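Local atomic coordinates of ribosomal protein S2-related protein (Deinococcus radiodurans, PDB entry 2JH3), a protein that binds a [4Fe-4S] cluster and resembles chelatases in fold, which is consistent with a possible role as a sirohydrochlorin ferrochelatase. Residues Thr347-Pro352 with Ser424-Arg429. Residues are numbered along the deposited sequence; the frame is centred on the assembly and turned at random.
Sequences TWRTLP and SCLRTR. With SF4 (iron/sulfur cluster), chain E.
The carbonyl oxygen of Ser-424 is gripped from several sides: Arg-349 N donates a nearly straight hydrogen bond to Ser-424 O (2.7 Å, 170° at the hydrogen), Trp-348 CA brings a C-H close to it, and a water shared with Arg-349 O adds a weak bond. Two residues away along each segment, Leu-426 N donates to Thr-347 O at 2.8 Å; the two bonds flank Trp-348 and Cys-425, the non-hydrogen-bonded pair of a single antiparallel bridge. The Trp-348 indole lies over Ser-424, whose CB sits 3.5 Å from the six-membered ring's centroid, a CH-pi contact. At the indole edge, NE1 is 3.4 Å from cluster sulfide S1. With chi1 at -161°, Cys-425 SG swings away from its backbone N onto iron FE3 (2.3 Å); it also accepts a hydrogen bond from Arg-427 N (3.6 Å) that may temper the thiolate's charge. Thr-347 lays CG2 over one face of the Arg-427 guanidinium, its OG1 2.9 Å from NH2, which Glu-52 holds in a salt bridge. Arg-349 NH2 reaches Cys-425 O through a water, weakly bound there, while NH1 binds Glu-296 (salt bridge) and Leu-351 O, both of the second subunit. The stabilising-domain loop before strand 355-359 thus brings Trp-348 to the cluster, whose ligands are the Cys-x-x-Cys pair Cys-422/Cys-425, Cys-450 and Cys-454; strand 448-450 and helix 375-383 pack against Thr-347 and Arg-427.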
loop_
_atom_site.group_PDB
_atom_site.type_symbol
_atom_site.label_atom_id
_atom_site.label_comp_id
_atom_site.label_asym_id
_atom_site.label_seq_id
_atom_site.Cartn_x
_atom_site.Cartn_y
_atom_site.Cartn_z
ATOM N N THR A 347 -5.275 10.544 -4.160
ATOM C CA THR A 347 -5.647 9.476 -5.102
ATOM C C THR A 347 -4.972 8.088 -4.850
ATOM O O THR A 347 -5.171 7.182 -5.617
ATOM C CB THR A 347 -5.352 9.862 -6.513
ATOM O OG1 THR A 347 -4.020 10.385 -6.663
ATOM C CG2 THR A 347 -6.339 10.922 -6.948
ATOM N N TRP A 348 -4.179 7.981 -3.798
ATOM C CA TRP A 348 -3.650 6.698 -3.399
ATOM C C TRP A 348 -4.782 5.809 -2.949
ATOM O O TRP A 348 -5.775 6.287 -2.388
ATOM C CB TRP A 348 -2.517 6.828 -2.347
ATOM C CG TRP A 348 -1.235 7.076 -3.011
ATOM C CD1 TRP A 348 -1.046 7.766 -4.187
ATOM C CD2 TRP A 348 0.053 6.725 -2.549
ATOM N NE1 TRP A 348 0.272 7.790 -4.502
ATOM C CE2 TRP A 348 0.966 7.128 -3.530
ATOM C CE3 TRP A 348 0.517 5.969 -1.461
ATOM C CZ2 TRP A 348 2.355 6.920 -3.397
ATOM C CZ3 TRP A 348 1.861 5.724 -1.343
ATOM C CH2 TRP A 348 2.773 6.178 -2.309
ATOM N N ARG A 349 -4.686 4.526 -3.303
ATOM C CA ARG A 349 -5.681 3.505 -2.952
ATOM C C ARG A 349 -5.614 3.123 -1.471
ATOM O O ARG A 349 -5.473 1.920 -1.059
ATOM C CB ARG A 349 -5.503 2.309 -3.872
ATOM C CG ARG A 349 -6.806 1.466 -4.133
ATOM C CD ARG A 349 -6.497 0.007 -4.520
ATOM N NE ARG A 349 -5.725 0.017 -5.783
ATOM C CZ ARG A 349 -5.450 -1.058 -6.518
ATOM N NH1 ARG A 349 -5.853 -2.232 -6.113
ATOM N NH2 ARG A 349 -4.737 -0.954 -7.614
ATOM N N THR A 350 -5.771 4.136 -0.609
ATOM C CA THR A 350 -5.574 4.007 0.833
ATOM C C THR A 350 -6.621 4.777 1.608
ATOM O O THR A 350 -6.436 4.998 2.781
ATOM C CB THR A 350 -4.212 4.529 1.221
ATOM O OG1 THR A 350 -4.161 5.896 0.849
ATOM C CG2 THR A 350 -3.094 3.744 0.501
ATOM N N LEU A 351 -7.786 5.071 0.994
ATOM C CA LEU A 351 -8.843 5.829 1.636
ATOM C C LEU A 351 -9.326 4.924 2.737
ATOM O O LEU A 351 -9.490 3.763 2.527
ATOM C CB LEU A 351 -9.978 6.126 0.670
ATOM C CG LEU A 351 -11.025 7.162 0.999
ATOM C CD1 LEU A 351 -10.362 8.437 1.013
ATOM C CD2 LEU A 351 -12.121 7.114 -0.039
ATOM N N PRO A 352 -9.512 5.444 3.931
ATOM C CA PRO A 352 -10.050 4.653 5.014
ATOM C C PRO A 352 -11.578 4.411 4.925
ATOM O O PRO A 352 -12.316 5.154 4.291
ATOM C CB PRO A 352 -9.621 5.468 6.263
ATOM C CG PRO A 352 -9.740 6.873 5.788
ATOM C CD PRO A 352 -9.238 6.832 4.343
ATOM N N SER A 424 0.634 2.401 -6.047
ATOM C CA SER A 424 -0.279 2.746 -4.970
ATOM C C SER A 424 -1.380 3.714 -5.347
ATOM O O SER A 424 -2.334 3.924 -4.569
ATOM C CB SER A 424 0.530 3.313 -3.796
ATOM O OG SER A 424 1.233 2.263 -3.133
ATOM N N CYS A 425 -1.247 4.320 -6.518
ATOM C CA CYS A 425 -2.054 5.436 -6.935
ATOM C C CYS A 425 -3.196 5.009 -7.852
ATOM O O CYS A 425 -3.012 4.119 -8.692
ATOM C CB CYS A 425 -1.161 6.425 -7.704
ATOM S SG CYS A 425 -1.862 8.093 -7.834
ATOM N N LEU A 426 -4.345 5.649 -7.758
ATOM C CA LEU A 426 -5.426 5.478 -8.778
ATOM C C LEU A 426 -5.134 6.009 -10.191
ATOM O O LEU A 426 -5.743 5.616 -11.218
ATOM C CB LEU A 426 -6.672 6.169 -8.270
ATOM C CG LEU A 426 -7.771 5.458 -7.409
ATOM C CD1 LEU A 426 -7.477 4.132 -6.946
ATOM C CD2 LEU A 426 -8.477 6.360 -6.341
ATOM N N ARG A 427 -4.277 7.001 -10.245
ATOM C CA ARG A 427 -4.058 7.747 -11.473
ATOM C C ARG A 427 -3.193 6.986 -12.461
ATOM O O ARG A 427 -2.500 6.000 -12.093
ATOM C CB ARG A 427 -3.416 9.098 -11.137
ATOM C CG ARG A 427 -4.332 10.032 -10.435
ATOM C CD ARG A 427 -3.628 11.363 -10.250
ATOM N NE ARG A 427 -4.488 12.545 -9.963
ATOM C CZ ARG A 427 -4.500 13.300 -8.876
ATOM N NH1 ARG A 427 -5.207 14.415 -8.865
ATOM N NH2 ARG A 427 -3.705 13.039 -7.846
ATOM N N THR A 428 -3.288 7.427 -13.722
ATOM C CA THR A 428 -2.539 6.911 -14.887
ATOM C C THR A 428 -1.590 8.033 -15.374
ATOM O O THR A 428 -2.036 9.116 -15.729
ATOM C CB THR A 428 -3.521 6.543 -16.061
ATOM O OG1 THR A 428 -4.367 5.441 -15.665
ATOM C CG2 THR A 428 -2.755 6.064 -17.299
ATOM N N ARG A 429 -0.288 7.736 -15.335
ATOM C CA ARG A 429 0.803 8.714 -15.656
ATOM C C ARG A 429 0.908 9.038 -17.112
ATOM O O ARG A 429 1.710 8.495 -17.850
ATOM C CB ARG A 429 2.130 8.269 -15.020
ATOM C CG ARG A 429 2.616 6.893 -15.360
ATOM C CD ARG A 429 3.767 6.532 -14.422
ATOM N NE ARG A 429 4.393 5.216 -14.660
ATOM C CZ ARG A 429 3.924 4.077 -14.164
ATOM N NH1 ARG A 429 4.587 2.954 -14.372
ATOM N NH2 ARG A 429 2.806 4.039 -13.423
HETATM FE FE1 SF4 E . 1.002 10.733 -10.539
HETATM FE FE2 SF4 E . 2.141 10.707 -8.075
HETATM FE FE3 SF4 E . -0.032 9.189 -8.609
HETATM FE FE4 SF4 E . 2.386 8.532 -9.701
HETATM S S1 SF4 E . 1.865 8.522 -7.434
HETATM S S2 SF4 E . 0.376 8.572 -10.829
HETATM S S3 SF4 E . 3.271 10.638 -10.114
HETATM S S4 SF4 E . -0.004 11.486 -8.521
HETATM O O HOH W 1 -3.453 1.541 -7.201
HETATM O O HOH W 2 -2.403 1.608 -2.168
#